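Local atomic coordinates of phosphoenolpyruvate--protein phosphotransferase (Escherichia coli, PDB entry 5T12), a protein that probably passes the phosphoryl group from phosphoenolpyruvate to the carrier protein NPr in the nitrogen phosphotransferase system; this piece is its EIN domain. Residues Arg55-Arg60 and Ala71-Tyr76; Ala126-Ala131 and Asn185-Ile190. The protein carries 1 engineered substitution. All coordinates share one frame; numbering follows the deposited sequence.

Contact 1. Residues Arg55-Arg60 and Ala71-Tyr76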
# COMPACT_ATOMS: atom_id res chain seq x y z
N ARG A 55 11.78 -8.69 4.25
CA ARG A 55 12.97 -9.47 3.95
C ARG A 55 12.93 -10.04 2.53
O ARG A 55 13.93 -10.00 1.81
CB ARG A 55 13.13 -10.59 4.98
CG ARG A 55 14.57 -10.88 5.39
CD ARG A 55 14.67 -11.84 6.58
NE ARG A 55 14.48 -11.18 7.87
CZ ARG A 55 13.50 -11.46 8.72
NH1 ARG A 55 12.61 -12.40 8.42
NH2 ARG A 55 13.41 -10.81 9.87
N ARG A 56 11.77 -10.56 2.11
CA ARG A 56 11.67 -11.13 0.77
C ARG A 56 11.60 -10.06 -0.30
O ARG A 56 12.10 -10.27 -1.41
CB ARG A 56 10.44 -12.04 0.66
CG ARG A 56 9.71 -12.32 1.96
CD ARG A 56 10.39 -13.41 2.77
NE ARG A 56 9.51 -14.57 2.94
CZ ARG A 56 9.53 -15.63 2.14
NH1 ARG A 56 8.70 -16.65 2.37
NH2 ARG A 56 10.37 -15.69 1.12
N TYR A 57 10.99 -8.91 -0.00
CA TYR A 57 10.88 -7.85 -1.00
C TYR A 57 12.25 -7.33 -1.40
O TYR A 57 12.55 -7.17 -2.59
CB TYR A 57 9.99 -6.72 -0.48
CG TYR A 57 8.51 -6.97 -0.68
CD1 TYR A 57 8.06 -7.80 -1.70
CD2 TYR A 57 7.57 -6.38 0.15
CE1 TYR A 57 6.71 -8.03 -1.89
CE2 TYR A 57 6.21 -6.60 -0.04
CZ TYR A 57 5.79 -7.43 -1.06
OH TYR A 57 4.45 -7.66 -1.24
N SER A 58 13.12 -7.06 -0.41
CA SER A 58 14.48 -6.66 -0.72
C SER A 58 15.25 -7.77 -1.42
O SER A 58 16.12 -7.50 -2.26
CB SER A 58 15.21 -6.23 0.56
OG SER A 58 15.12 -7.23 1.56
N LYS A 59 14.95 -9.03 -1.08
CA LYS A 59 15.54 -10.15 -1.80
C LYS A 59 15.08 -10.18 -3.25
O LYS A 59 15.86 -10.55 -4.15
CB LYS A 59 15.18 -11.46 -1.10
CG LYS A 59 15.60 -12.72 -1.85
CD LYS A 59 14.84 -13.92 -1.32
CE LYS A 59 13.34 -13.71 -1.46
NZ LYS A 59 12.56 -14.76 -0.77
N ARG A 60 13.83 -9.79 -3.51
CA ARG A 60 13.32 -9.76 -4.88
C ARG A 60 13.75 -8.50 -5.61
O ARG A 60 14.10 -8.55 -6.80
CB ARG A 60 11.80 -9.87 -4.87
CG ARG A 60 11.26 -11.25 -4.57
CD ARG A 60 9.75 -11.19 -4.38
NE ARG A 60 9.15 -10.22 -5.28
CZ ARG A 60 7.89 -9.80 -5.20
NH1 ARG A 60 7.42 -8.92 -6.06
NH2 ARG A 60 7.09 -10.28 -4.25
N ALA A 71 17.73 -1.77 -0.83
CA ALA A 71 18.50 -1.35 0.34
C ALA A 71 17.60 -0.73 1.41
O ALA A 71 17.76 -1.02 2.60
CB ALA A 71 19.59 -0.36 -0.07
N ILE A 72 16.65 0.12 1.00
CA ILE A 72 15.75 0.75 1.96
C ILE A 72 14.87 -0.29 2.63
O ILE A 72 14.65 -0.25 3.85
CB ILE A 72 14.91 1.84 1.27
CG1 ILE A 72 15.82 2.92 0.67
CG2 ILE A 72 13.94 2.47 2.25
CD1 ILE A 72 15.07 4.09 0.07
N PHE A 73 14.36 -1.25 1.86
CA PHE A 73 13.57 -2.33 2.44
C PHE A 73 14.42 -3.23 3.32
O PHE A 73 13.89 -3.87 4.24
CB PHE A 73 12.90 -3.14 1.33
CG PHE A 73 11.49 -2.71 1.04
CD1 PHE A 73 11.22 -1.47 0.49
CD2 PHE A 73 10.42 -3.56 1.33
CE1 PHE A 73 9.92 -1.08 0.22
CE2 PHE A 73 9.12 -3.17 1.06
CZ PHE A 73 8.87 -1.93 0.51
N ASP A 74 15.73 -3.31 3.07
CA ASP A 74 16.60 -4.11 3.92
C ASP A 74 16.77 -3.46 5.29
O ASP A 74 16.72 -4.14 6.32
CB ASP A 74 17.96 -4.30 3.25
CG ASP A 74 18.85 -5.25 4.02
OD1 ASP A 74 18.34 -6.27 4.53
OD2 ASP A 74 20.07 -4.97 4.13
N LEU A 75 16.98 -2.14 5.32
CA LEU A 75 17.12 -1.44 6.59
C LEU A 75 15.84 -1.51 7.41
O LEU A 75 15.88 -1.67 8.64
CB LEU A 75 17.51 0.02 6.34
CG LEU A 75 18.89 0.27 5.74
CD1 LEU A 75 19.12 1.76 5.52
CD2 LEU A 75 19.97 -0.31 6.63
N TYR A 76 14.68 -1.38 6.75
CA TYR A 76 13.42 -1.40 7.48
C TYR A 76 13.10 -2.78 8.04
O TYR A 76 12.41 -2.88 9.06
CB TYR A 76 12.29 -0.90 6.59
CG TYR A 76 12.33 0.59 6.34
CD1 TYR A 76 12.95 1.43 7.25
CD2 TYR A 76 11.75 1.15 5.22
CE1 TYR A 76 13.00 2.80 7.04
CE2 TYR A 76 11.79 2.51 5.00
CZ TYR A 76 12.42 3.33 5.92
OH TYR A 76 12.47 4.69 5.71
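S58 and F73 mark the closest pairing of two neighbouring helices, their CA atoms 5.4 Å apart. The short axes of 55-60 and 71-76 approach to 8.1 Å and run nearly antiparallel, with 158° between their directions. At the closest point S58 presents only a short side chain: its CB lies 3.9 Å from CB of F73, and the same carbon rests against the backbone N of D74. OG of S58 sits between its own backbone N and carbonyl carbon (chi1 53°), within the last turns of its helix. There it bonds back to F54 O, with R55 O a second possible acceptor for the single proton. The hydroxyl therefore serves its own helix, and no hydrogen bond joins the two segments. Beside this point, Y57 and F73 lie alongside each other and point the same way. CB of Y57 touches CD2 of F73 at 3.7 Å, and CD2 of Y57 comes equally near to CE2 of F73. The rings meet obliquely, their centroids 6.0 Å apart and their planes at 75°. One turn further along the same helix, R60 lays a face of its guanidinium over CD1 of Y57, toward the rim of the planar group. F54 stacks on F73 and F61 meets it edge-to-face, while L195 and M191 of helix 187-195 touch Y57 and F73. The arrangement is an antiparallel helical hairpin, helix 36-61 turning back into helix 68-80, within the all-helical part of an enzyme I N-terminal domain, on the side that meets the α/β part.

Contact 2. Residues Ala126-Ala131 and Asn185-Ile190. Engineered in segment 185-190: Q187 (natural residue His).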
# COMPACT_ATOMS: atom_id res chain seq x y z
N ALA A 126 9.77 10.59 7.56
CA ALA A 126 8.70 10.48 8.54
C ALA A 126 7.48 9.77 7.95
O ALA A 126 6.75 9.08 8.67
CB ALA A 126 8.31 11.86 9.06
N GLY A 127 7.25 9.92 6.64
CA GLY A 127 6.16 9.22 6.00
C GLY A 127 6.38 7.72 5.91
O GLY A 127 5.42 6.95 5.96
N ASP A 128 7.64 7.30 5.77
CA ASP A 128 7.94 5.87 5.75
C ASP A 128 7.55 5.20 7.05
O ASP A 128 7.06 4.07 7.06
CB ASP A 128 9.43 5.65 5.47
CG ASP A 128 9.85 6.17 4.11
OD1 ASP A 128 9.17 7.07 3.58
OD2 ASP A 128 10.87 5.67 3.58
N LEU A 129 7.77 5.89 8.18
CA LEU A 129 7.42 5.32 9.47
C LEU A 129 5.92 5.09 9.59
O LEU A 129 5.48 4.07 10.14
CB LEU A 129 7.92 6.22 10.60
CG LEU A 129 9.34 5.99 11.11
CD1 LEU A 129 9.50 4.57 11.62
CD2 LEU A 129 10.38 6.29 10.03
N ARG A 130 5.11 6.02 9.08
CA ARG A 130 3.67 5.82 9.09
C ARG A 130 3.27 4.66 8.19
O ARG A 130 2.34 3.91 8.51
CB ARG A 130 2.96 7.10 8.65
CG ARG A 130 3.26 8.31 9.53
CD ARG A 130 2.31 9.46 9.26
NE ARG A 130 2.65 10.63 10.05
CZ ARG A 130 2.28 10.81 11.32
NH1 ARG A 130 1.56 9.88 11.94
NH2 ARG A 130 2.63 11.91 11.97
N ALA A 131 3.98 4.48 7.07
CA ALA A 131 3.72 3.34 6.20
C ALA A 131 4.03 2.03 6.90
O ALA A 131 3.26 1.06 6.79
CB ALA A 131 4.53 3.47 4.91
N ASN A 185 7.38 10.16 -10.68
CA ASN A 185 8.66 10.09 -9.99
C ASN A 185 8.50 10.08 -8.47
O ASN A 185 9.51 10.14 -7.76
CB ASN A 185 9.56 11.25 -10.41
CG ASN A 185 9.12 12.58 -9.83
OD1 ASN A 185 7.93 12.83 -9.66
ND2 ASN A 185 10.08 13.44 -9.53
N SER A 186 7.27 10.00 -7.97
CA SER A 186 7.05 9.98 -6.53
C SER A 186 7.54 8.66 -5.93
O SER A 186 7.90 7.72 -6.63
CB SER A 186 5.56 10.18 -6.23
OG SER A 186 4.79 9.09 -6.72
N GLN A 187 7.55 8.62 -4.60
CA GLN A 187 7.98 7.41 -3.90
C GLN A 187 7.02 6.25 -4.18
O GLN A 187 7.46 5.10 -4.31
CB GLN A 187 8.08 7.67 -2.40
CG GLN A 187 8.55 6.48 -1.58
CD GLN A 187 8.43 6.72 -0.09
OE1 GLN A 187 9.22 6.21 0.70
NE2 GLN A 187 7.43 7.49 0.30
N ALA A 188 5.72 6.54 -4.27
CA ALA A 188 4.75 5.49 -4.55
C ALA A 188 4.93 4.94 -5.96
O ALA A 188 4.77 3.73 -6.19
CB ALA A 188 3.33 6.02 -4.36
N ALA A 189 5.26 5.80 -6.92
CA ALA A 189 5.52 5.34 -8.28
C ALA A 189 6.76 4.45 -8.33
O ALA A 189 6.83 3.50 -9.12
CB ALA A 189 5.69 6.53 -9.22
N ILE A 190 7.75 4.74 -7.48
CA ILE A 190 8.94 3.90 -7.42
C ILE A 190 8.60 2.53 -6.85
O ILE A 190 9.19 1.52 -7.25
CB ILE A 190 10.05 4.61 -6.61
CG1 ILE A 190 10.47 5.91 -7.30
CG2 ILE A 190 11.24 3.70 -6.42
CD1 ILE A 190 11.60 6.63 -6.59
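D128 and Q187 reach toward each other from two helices whose backbones stay well apart: even their CA atoms, the nearest pair, are separated by 9.8 Å. The two side chains cross at a slant, with the carboxylate and amide planes 31° apart, and only their polar ends meet. Q187 is an engineered residue in place of the natural histidine. Its chain runs out fully extended, CG anti to the backbone N (chi1 -179°), which carries the terminal amide across the gap. As modelled, OE1 of Q187 lies 3.0 Å from OD1 of D128, though the amide may be turned the other way. D128 starts off along the flank of its helix; with CG anti to the carbonyl carbon (chi1 -63°), its carboxylate swings round to meet the amide. The other carboxylate oxygen, OD2, takes a hydrogen bond from the Y76 hydroxyl, which would help to hold the rotation of this buried carboxylate. Just before Q187, S186 takes the N-cap position: its OG accepts a weak bond from A189 N at 3.3 Å and also bonds to A183 O. Q187 therefore stands in the first turn of helix 187-195, and its side chain also touches A163 of helix 163-166. D128 likewise belongs to the opening turn of helix 126-140. Q187 stands where the phosphorylation-site signature of PEP-utilising enzymes has its histidine, consistent with the natural histidine here being the residue that takes up the phosphoryl group. The contact thus joins the probable phosphohistidine position of the α/β part to the helical part across their interface.

Contact 1 is a surface contact between successive helices of the helical part, whereas contact 2 is partly buried and bridges segments more than fifty residues apart, between that part and the α/β part. The first relies on apolar packing of aromatic and small side chains, the second on a pair of polar ends with little area buried. Their centres lie about 15 Å apart, and the two share no segment. Helix 68-80 forms one side of contact 1 and supplies a tyrosine to the carboxylate of contact 2. Helix 187-195 also connects them: it begins in contact 2 and, farther along, lies against the rings of contact 1.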